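Adenylyltransferase and sulfurtransferase uba4 (Chaetomium thermophilum, PDB 6YUB) probably activates a ubiquitin-like sulfur-carrier protein by adenylating its C-terminal glycine with ATP and then thiolating it, for tRNA wobble-uridine thiolation and molybdenum cofactor synthesis. Local coordinates at residues B[38-43]-B[130-135]; B[125-130]-B[151-156]; B[205-210]-B[254-259]. All blocks are in the same frame, centred on the assembly; numbering follows the deposited sequence.

Contact 1 of 3, residues B[38-43]-B[130-135]; sequences LIIGAG and DCTDNP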
loop_
_atom_site.group_PDB
_atom_site.type_symbol
_atom_site.label_atom_id
_atom_site.label_comp_id
_atom_site.label_asym_id
_atom_site.label_seq_id
_atom_site.Cartn_x
_atom_site.Cartn_y
_atom_site.Cartn_z
ATOM N N LEU B 38 11.976 -2.813 19.206
ATOM C CA LEU B 38 10.800 -3.053 20.031
ATOM C C LEU B 38 9.544 -2.872 19.193
ATOM O O LEU B 38 9.408 -1.874 18.475
ATOM C CB LEU B 38 10.780 -2.097 21.229
ATOM C CG LEU B 38 9.613 -2.241 22.201
ATOM C CD1 LEU B 38 9.673 -3.590 22.908
ATOM C CD2 LEU B 38 9.596 -1.099 23.215
ATOM N N ILE B 39 8.634 -3.834 19.284
ATOM C CA ILE B 39 7.355 -3.793 18.580
ATOM C C ILE B 39 6.263 -3.738 19.640
ATOM O O ILE B 39 6.047 -4.714 20.367
ATOM C CB ILE B 39 7.162 -5.000 17.653
ATOM C CG1 ILE B 39 8.284 -5.055 16.611
ATOM C CG2 ILE B 39 5.801 -4.934 16.977
ATOM C CD1 ILE B 39 8.240 -6.281 15.711
ATOM N N ILE B 40 5.579 -2.603 19.731
ATOM C CA ILE B 40 4.540 -2.390 20.732
ATOM C C ILE B 40 3.208 -2.676 20.049
ATOM O O ILE B 40 2.714 -1.867 19.259
ATOM C CB ILE B 40 4.591 -0.974 21.314
ATOM C CG1 ILE B 40 6.019 -0.624 21.734
ATOM C CG2 ILE B 40 3.651 -0.864 22.506
ATOM C CD1 ILE B 40 6.188 0.806 22.209
ATOM N N GLY B 41 2.619 -3.823 20.362
ATOM C CA GLY B 41 1.391 -4.247 19.723
ATOM C C GLY B 41 1.611 -5.445 18.819
ATOM O O GLY B 41 2.438 -5.387 17.903
ATOM N N ALA B 42 0.879 -6.529 19.061
ATOM C CA ALA B 42 1.045 -7.777 18.327
ATOM C C ALA B 42 -0.186 -8.109 17.488
ATOM O O ALA B 42 -0.595 -9.269 17.393
ATOM C CB ALA B 42 1.351 -8.928 19.284
ATOM N N GLY B 43 -0.780 -7.094 16.861
ATOM C CA GLY B 43 -1.978 -7.287 16.067
ATOM C C GLY B 43 -1.790 -7.019 14.585
ATOM O O GLY B 43 -0.807 -7.465 13.985
ATOM N N ASP B 130 5.625 1.779 17.054
ATOM C CA ASP B 130 4.308 1.842 17.679
ATOM C C ASP B 130 3.310 1.127 16.772
ATOM O O ASP B 130 2.950 1.642 15.707
ATOM C CB ASP B 130 3.880 3.288 17.921
ATOM C CG ASP B 130 2.371 3.435 18.040
ATOM O OD1 ASP B 130 1.774 2.789 18.931
ATOM O OD2 ASP B 130 1.779 4.180 17.230
ATOM N N CYS B 131 2.884 -0.068 17.180
ATOM C CA CYS B 131 1.860 -0.829 16.478
ATOM C C CYS B 131 0.584 -0.974 17.307
ATOM O O CYS B 131 -0.197 -1.908 17.090
ATOM C CB CYS B 131 2.391 -2.206 16.090
ATOM S SG CYS B 131 3.943 -2.197 15.133
ATOM N N THR B 132 0.357 -0.053 18.256
ATOM C CA THR B 132 -0.769 -0.179 19.171
ATOM C C THR B 132 -2.099 0.121 18.491
ATOM O O THR B 132 -3.123 -0.474 18.850
ATOM C CB THR B 132 -0.587 0.768 20.364
ATOM O OG1 THR B 132 -0.607 2.132 19.904
ATOM C CG2 THR B 132 0.733 0.497 21.072
ATOM N N ASP B 133 -2.110 1.038 17.525
ATOM C CA ASP B 133 -3.348 1.481 16.883
ATOM C C ASP B 133 -4.280 2.152 17.890
ATOM O O ASP B 133 -5.505 2.137 17.733
ATOM C CB ASP B 133 -4.061 0.314 16.191
ATOM C CG ASP B 133 -4.502 0.654 14.780
ATOM O OD1 ASP B 133 -4.821 1.833 14.521
ATOM O OD2 ASP B 133 -4.528 -0.260 13.928
ATOM N N ASN B 134 -3.702 2.742 18.932
ATOM C CA ASN B 134 -4.453 3.439 19.974
ATOM C C ASN B 134 -3.999 4.893 20.020
ATOM O O ASN B 134 -2.825 5.158 20.327
ATOM C CB ASN B 134 -4.242 2.763 21.338
ATOM C CG ASN B 134 -5.061 3.409 22.450
ATOM O OD1 ASN B 134 -5.306 4.617 22.444
ATOM N ND2 ASN B 134 -5.485 2.601 23.410
ATOM N N PRO B 135 -4.871 5.864 19.737
ATOM C CA PRO B 135 -4.401 7.263 19.706
ATOM C C PRO B 135 -3.778 7.735 21.012
ATOM O O PRO B 135 -2.741 8.409 20.984
ATOM C CB PRO B 135 -5.671 8.061 19.358
ATOM C CG PRO B 135 -6.821 7.113 19.520
ATOM C CD PRO B 135 -6.276 5.733 19.309
HETATM O O HOH W 1 -0.575 -4.440 16.168
#
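At the glycine-rich turn of this ThiF-family adenylation domain, a Rossmann-type fold, Ile40 and Gly41 meet Cys131 and Thr132 where two neighbouring parallel strands end. Cys131 N donates to Ile40 O over 2.8 Å, a short but bent bond of 133° at the hydrogen. Gly41 faces the partner chain closely: a CB there would clash with Cys131 O and, at these backbone angles, with the carbonyl of Ile40 as well. Water 1 continues the link, donating a hydrogen bond to Cys131 O and accepting one from Gly43 N.

Side chains close the joint from two directions. Ile40 and Thr132 lie alongside each other, CG2 against CG2 at 3.5 Å, while Cys131 SG rests on Ile39 CG2 at 3.8 Å. Thr132 OG1 sits between its own backbone N and carbonyl carbon (chi1 64°), which brings it 2.7 Å from Asp130 OD1 on the syn lone pair. Thr132 N meets the same OD1 from above the carboxylate plane and closes an Asx turn, so two donors grip one oxygen and fix the rotation of the carboxylate. Asp133 and Asn134, predicted to bind ATP, follow directly.

Strand 60-64 flanks strand 36-40 on its other edge, and Asp65 beyond it accepts from Ala42 N. Helix 46-56 packs on Ile39, whereas helix 135-148, whose N-terminus Asn134 caps through weak bonds, covers Ile40 and Asp130.

Contact 2 of 3, residues B[125-130]-B[151-156]; sequences WDVILD and PLVSAA
Ile128 pairs with Leu152 in two parallel strands whose axes run 4.7 Å apart and only 9° from parallel, the ordinary spacing of paired strands, within the beta-alpha-beta unit of strand 127-130, helix 135-148 and strand 152-158. The ladder is firm from its start to its middle: Ile128 N donates to Pro151 O, and Val153 N returns a 2.8 Å bond to Ile128 O that is nearly straight at 174°. Asp130 N then reaches Val153 O at 2.9 Å. On one face Leu129 and Val153 lie side by side, CG to CB 4.0 Å, with Leu129 packed against Gln218 and Ala222 of helix 208-228. On the other, Leu152 sends CD1 across to Ile128 CG2 at 4.1 Å; its CG stands opposite the backbone N (chi1 170°), and the same methyl also touches Asp130 CB.

The pairing slackens toward the carboxyl ends. Ala155 N to Asp130 O is a weak bond of 3.4 Å, and here a water enters the joint: water 2 donates to both Asp130 OD2 and Ala155 O. Ser154 OG approaches that carboxylate oxygen to 3.1 Å, although its proton has another acceptor within reach.

Apolar side chains and well-formed amide bonds thus give way to a buried carboxylate met by the Thr132 hydroxyl and a water, with Ser154 close by and Arg138 of helix 135-148 packed against it; such surroundings would be expected to favour the charged form of Asp130.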
loop_
_atom_site.group_PDB
_atom_site.type_symbol
_atom_site.label_atom_id
_atom_site.label_comp_id
_atom_site.label_asym_id
_atom_site.label_seq_id
_atom_site.Cartn_x
_atom_site.Cartn_y
_atom_site.Cartn_z
ATOM N N TRP B 125 15.885 -0.414 24.148
ATOM C CA TRP B 125 15.767 -0.707 22.724
ATOM C C TRP B 125 16.276 0.436 21.859
ATOM O O TRP B 125 16.257 1.603 22.254
ATOM C CB TRP B 125 14.306 -1.036 22.377
ATOM C CG TRP B 125 13.784 -2.158 23.225
ATOM C CD1 TRP B 125 13.106 -2.050 24.403
ATOM C CD2 TRP B 125 13.925 -3.562 22.971
ATOM N NE1 TRP B 125 12.813 -3.296 24.898
ATOM C CE2 TRP B 125 13.301 -4.242 24.035
ATOM C CE3 TRP B 125 14.509 -4.309 21.940
ATOM C CZ2 TRP B 125 13.245 -5.635 24.104
ATOM C CZ3 TRP B 125 14.459 -5.689 22.011
ATOM C CH2 TRP B 125 13.825 -6.340 23.090
ATOM N N ASP B 126 16.743 0.084 20.665
ATOM C CA ASP B 126 17.363 1.034 19.759
ATOM C C ASP B 126 16.341 1.771 18.900
ATOM O O ASP B 126 16.423 2.993 18.751
ATOM C CB ASP B 126 18.376 0.323 18.852
ATOM C CG ASP B 126 19.464 -0.383 19.633
ATOM O OD1 ASP B 126 19.868 0.137 20.695
ATOM O OD2 ASP B 126 19.916 -1.458 19.185
ATOM N N VAL B 127 15.389 1.041 18.329
ATOM C CA VAL B 127 14.353 1.618 17.484
ATOM C C VAL B 127 13.002 1.158 18.006
ATOM O O VAL B 127 12.821 -0.020 18.338
ATOM C CB VAL B 127 14.526 1.214 16.006
ATOM C CG1 VAL B 127 13.361 1.733 15.174
ATOM C CG2 VAL B 127 15.848 1.729 15.472
ATOM N N ILE B 128 12.052 2.086 18.078
ATOM C CA ILE B 128 10.729 1.814 18.626
ATOM C C ILE B 128 9.722 1.839 17.486
ATOM O O ILE B 128 9.710 2.775 16.685
ATOM C CB ILE B 128 10.336 2.831 19.714
ATOM C CG1 ILE B 128 11.469 3.020 20.722
ATOM C CG2 ILE B 128 9.068 2.388 20.403
ATOM C CD1 ILE B 128 11.942 1.753 21.375
ATOM N N LEU B 129 8.876 0.819 17.417
ATOM C CA LEU B 129 7.760 0.781 16.482
ATOM C C LEU B 129 6.467 0.778 17.284
ATOM O O LEU B 129 6.246 -0.112 18.120
ATOM C CB LEU B 129 7.840 -0.442 15.574
ATOM C CG LEU B 129 8.750 -0.338 14.342
ATOM C CD1 LEU B 129 10.187 -0.080 14.758
ATOM C CD2 LEU B 129 8.655 -1.607 13.491
ATOM N N ASP B 130 5.625 1.779 17.054
ATOM C CA ASP B 130 4.308 1.842 17.679
ATOM C C ASP B 130 3.310 1.127 16.772
ATOM O O ASP B 130 2.950 1.642 15.707
ATOM C CB ASP B 130 3.880 3.288 17.921
ATOM C CG ASP B 130 2.371 3.435 18.040
ATOM O OD1 ASP B 130 1.774 2.789 18.931
ATOM O OD2 ASP B 130 1.779 4.180 17.230
ATOM N N PRO B 151 14.419 6.872 18.263
ATOM C CA PRO B 151 13.666 7.050 17.015
ATOM C C PRO B 151 12.404 6.202 17.029
ATOM O O PRO B 151 12.409 5.049 17.478
ATOM C CB PRO B 151 14.650 6.581 15.935
ATOM C CG PRO B 151 15.474 5.543 16.625
ATOM C CD PRO B 151 15.591 5.989 18.079
ATOM N N LEU B 152 11.321 6.778 16.521
ATOM C CA LEU B 152 10.004 6.162 16.583
ATOM C C LEU B 152 9.429 5.998 15.185
ATOM O O LEU B 152 9.370 6.962 14.412
ATOM C CB LEU B 152 9.054 7.004 17.446
ATOM C CG LEU B 152 7.572 6.640 17.428
ATOM C CD1 LEU B 152 7.353 5.227 17.953
ATOM C CD2 LEU B 152 6.771 7.645 18.247
ATOM N N VAL B 153 9.010 4.779 14.863
ATOM C CA VAL B 153 8.260 4.499 13.641
ATOM C C VAL B 153 6.831 4.186 14.069
ATOM O O VAL B 153 6.567 3.139 14.670
ATOM C CB VAL B 153 8.874 3.346 12.841
ATOM C CG1 VAL B 153 8.160 3.178 11.508
ATOM C CG2 VAL B 153 10.369 3.581 12.631
ATOM N N SER B 154 5.907 5.092 13.770
ATOM C CA SER B 154 4.528 4.986 14.225
ATOM C C SER B 154 3.582 4.854 13.039
ATOM O O SER B 154 3.718 5.567 12.040
ATOM C CB SER B 154 4.145 6.211 15.074
ATOM O OG SER B 154 2.740 6.309 15.222
ATOM N N ALA B 155 2.626 3.936 13.161
ATOM C CA ALA B 155 1.604 3.710 12.148
ATOM C C ALA B 155 0.247 3.608 12.831
ATOM O O ALA B 155 0.156 3.407 14.043
ATOM C CB ALA B 155 1.887 2.441 11.334
ATOM N N ALA B 156 -0.813 3.737 12.038
ATOM C CA ALA B 156 -2.151 3.770 12.606
ATOM C C ALA B 156 -3.189 3.459 11.542
ATOM O O ALA B 156 -2.927 3.549 10.341
ATOM C CB ALA B 156 -2.449 5.138 13.243
HETATM O O HOH W 2 -0.365 2.658 16.542
#

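Contact 3 of 3, residues B[205-210]-B[254-259]; sequences GIMGPV and YTYDLN
Val210, in the first turn of helix 208-228, comes nearest to Tyr256 where the chain leaves strand 250-255, their CA atoms 6.8 Å apart, and side chains rather than backbone bonds make the junction. Tyr256 is the centre of it. Val210 turns CG2 onto the root of the tyrosine, 3.2 Å from Tyr256 CB; this is shorter than a comfortable contact, so the exact fit is doubtful. The same methyl lies more loosely by Tyr254 CE2, at 4.4 Å.

Farther out along the ring, Met207 crosses Tyr256 at about a right angle and lays its CG 3.8 Å from CE1. Bends at chi2 and chi3 (both near -60°) then fold the thioether back, so that Met207 CE meets Leu258 CD2 at 4.3 Å. The Tyr256 hydroxyl is hydrogen-bonded to the backbone of the chain of another protein. Replacing Tyr256 with an alanine would probably leave Val210 and Met207 without the ring they pack on and that neighbouring backbone without its hydroxyl partner. The same neighbour also makes a hydrogen bond with Leu258 O and packs on Pro209, so the apolar joint lies directly behind an intermolecular surface.

The arrangement is that of a helix N-terminus, with Met207 at the N-cap, docked against the exit of an antiparallel strand in the antiparallel part of the ThiF-family sheet.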
loop_
_atom_site.group_PDB
_atom_site.type_symbol
_atom_site.label_atom_id
_atom_site.label_comp_id
_atom_site.label_asym_id
_atom_site.label_seq_id
_atom_site.Cartn_x
_atom_site.Cartn_y
_atom_site.Cartn_z
ATOM N N GLY B 205 -13.733 -1.336 12.394
ATOM C CA GLY B 205 -13.751 -1.991 11.098
ATOM C C GLY B 205 -12.561 -1.607 10.241
ATOM O O GLY B 205 -12.428 -0.459 9.831
ATOM N N ILE B 206 -11.692 -2.575 9.966
ATOM C CA ILE B 206 -10.466 -2.334 9.216
ATOM C C ILE B 206 -10.240 -3.492 8.256
ATOM O O ILE B 206 -10.524 -4.651 8.582
ATOM C CB ILE B 206 -9.256 -2.163 10.159
ATOM C CG1 ILE B 206 -8.017 -1.712 9.380
ATOM C CG2 ILE B 206 -8.969 -3.466 10.888
ATOM C CD1 ILE B 206 -8.115 -0.298 8.839
ATOM N N MET B 207 -9.722 -3.177 7.072
ATOM C CA MET B 207 -9.353 -4.192 6.096
ATOM C C MET B 207 -7.927 -4.663 6.353
ATOM O O MET B 207 -7.056 -3.870 6.726
ATOM C CB MET B 207 -9.476 -3.648 4.674
ATOM C CG MET B 207 -10.899 -3.332 4.246
ATOM S SD MET B 207 -11.988 -4.771 4.285
ATOM C CE MET B 207 -11.145 -5.879 3.157
ATOM N N GLY B 208 -7.698 -5.958 6.151
ATOM C CA GLY B 208 -6.407 -6.557 6.382
ATOM C C GLY B 208 -5.296 -5.932 5.564
ATOM O O GLY B 208 -4.258 -5.527 6.096
ATOM N N PRO B 209 -5.484 -5.855 4.245
ATOM C CA PRO B 209 -4.415 -5.288 3.402
ATOM C C PRO B 209 -3.992 -3.888 3.821
ATOM O O PRO B 209 -2.804 -3.551 3.726
ATOM C CB PRO B 209 -5.035 -5.303 1.993
ATOM C CG PRO B 209 -6.054 -6.393 2.041
ATOM C CD PRO B 209 -6.614 -6.369 3.446
ATOM N N VAL B 210 -4.929 -3.060 4.285
ATOM C CA VAL B 210 -4.576 -1.713 4.730
ATOM C C VAL B 210 -3.563 -1.783 5.865
ATOM O O VAL B 210 -2.426 -1.308 5.746
ATOM C CB VAL B 210 -5.836 -0.937 5.153
ATOM C CG1 VAL B 210 -5.450 0.362 5.842
ATOM C CG2 VAL B 210 -6.731 -0.672 3.950
ATOM N N TYR B 254 -2.341 6.106 3.162
ATOM C CA TYR B 254 -2.868 5.192 2.158
ATOM C C TYR B 254 -4.372 5.058 2.354
ATOM O O TYR B 254 -4.823 4.583 3.400
ATOM C CB TYR B 254 -2.191 3.827 2.245
ATOM C CG TYR B 254 -2.810 2.807 1.316
ATOM C CD1 TYR B 254 -3.006 3.099 -0.029
ATOM C CD2 TYR B 254 -3.203 1.562 1.781
ATOM C CE1 TYR B 254 -3.577 2.180 -0.882
ATOM C CE2 TYR B 254 -3.774 0.631 0.933
ATOM C CZ TYR B 254 -3.957 0.944 -0.394
ATOM O OH TYR B 254 -4.526 0.030 -1.245
ATOM N N THR B 255 -5.136 5.471 1.349
ATOM C CA THR B 255 -6.592 5.408 1.389
ATOM C C THR B 255 -7.067 4.217 0.567
ATOM O O THR B 255 -6.644 4.035 -0.578
ATOM C CB THR B 255 -7.209 6.703 0.859
ATOM O OG1 THR B 255 -6.724 7.811 1.627
ATOM C CG2 THR B 255 -8.727 6.653 0.955
ATOM N N TYR B 256 -7.951 3.415 1.157
ATOM C CA TYR B 256 -8.409 2.152 0.577
ATOM C C TYR B 256 -9.923 2.220 0.430
ATOM O O TYR B 256 -10.647 2.280 1.430
ATOM C CB TYR B 256 -7.984 0.981 1.460
ATOM C CG TYR B 256 -8.336 -0.397 0.940
ATOM C CD1 TYR B 256 -9.582 -0.960 1.187
ATOM C CD2 TYR B 256 -7.409 -1.146 0.228
ATOM C CE1 TYR B 256 -9.900 -2.220 0.725
ATOM C CE2 TYR B 256 -7.717 -2.407 -0.238
ATOM C CZ TYR B 256 -8.965 -2.943 0.014
ATOM O OH TYR B 256 -9.279 -4.208 -0.444
ATOM N N ASP B 257 -10.398 2.205 -0.811
ATOM C CA ASP B 257 -11.822 2.240 -1.119
ATOM C C ASP B 257 -12.188 0.976 -1.884
ATOM O O ASP B 257 -11.577 0.670 -2.913
ATOM C CB ASP B 257 -12.179 3.488 -1.930
ATOM C CG ASP B 257 -13.675 3.739 -1.983
ATOM O OD1 ASP B 257 -14.430 2.794 -2.288
ATOM O OD2 ASP B 257 -14.095 4.882 -1.708
ATOM N N LEU B 258 -13.190 0.252 -1.382
ATOM C CA LEU B 258 -13.529 -1.051 -1.940
ATOM C C LEU B 258 -14.116 -0.965 -3.344
ATOM O O LEU B 258 -14.132 -1.980 -4.051
ATOM C CB LEU B 258 -14.515 -1.766 -1.014
ATOM C CG LEU B 258 -13.965 -2.186 0.347
ATOM C CD1 LEU B 258 -15.096 -2.490 1.315
ATOM C CD2 LEU B 258 -13.052 -3.395 0.204
ATOM N N ASN B 259 -14.592 0.208 -3.764
ATOM C CA ASN B 259 -15.254 0.355 -5.053
ATOM C C ASN B 259 -14.376 1.058 -6.085
ATOM O O ASN B 259 -14.886 1.540 -7.101
ATOM C CB ASN B 259 -16.570 1.114 -4.884
ATOM C CG ASN B 259 -17.473 0.999 -6.098
ATOM O OD1 ASN B 259 -17.649 -0.087 -6.653
ATOM N ND2 ASN B 259 -18.038 2.123 -6.527
#

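In the fold
Contacts 1 and 2 illustrate the parallel heart of the sheet, and contact 3 its antiparallel flank. The first two share Asp130 and strand 127-130, which lies between strands 36-40 and 152-158; their segments alternate along the chain and their centres are 9 Å apart. Contact 3 involves the same sheet through strand 250-255, but its centre is about 19 Å from that of contact 1 and 23 Å from that of contact 2. All three are buried, yet only contact 3 borders another protein chain. Chemistry follows position: backbone ladder in contact 2, a polar turn beside predicted ATP-binding residues in contact 1, purely apolar side-chain packing across contact 3.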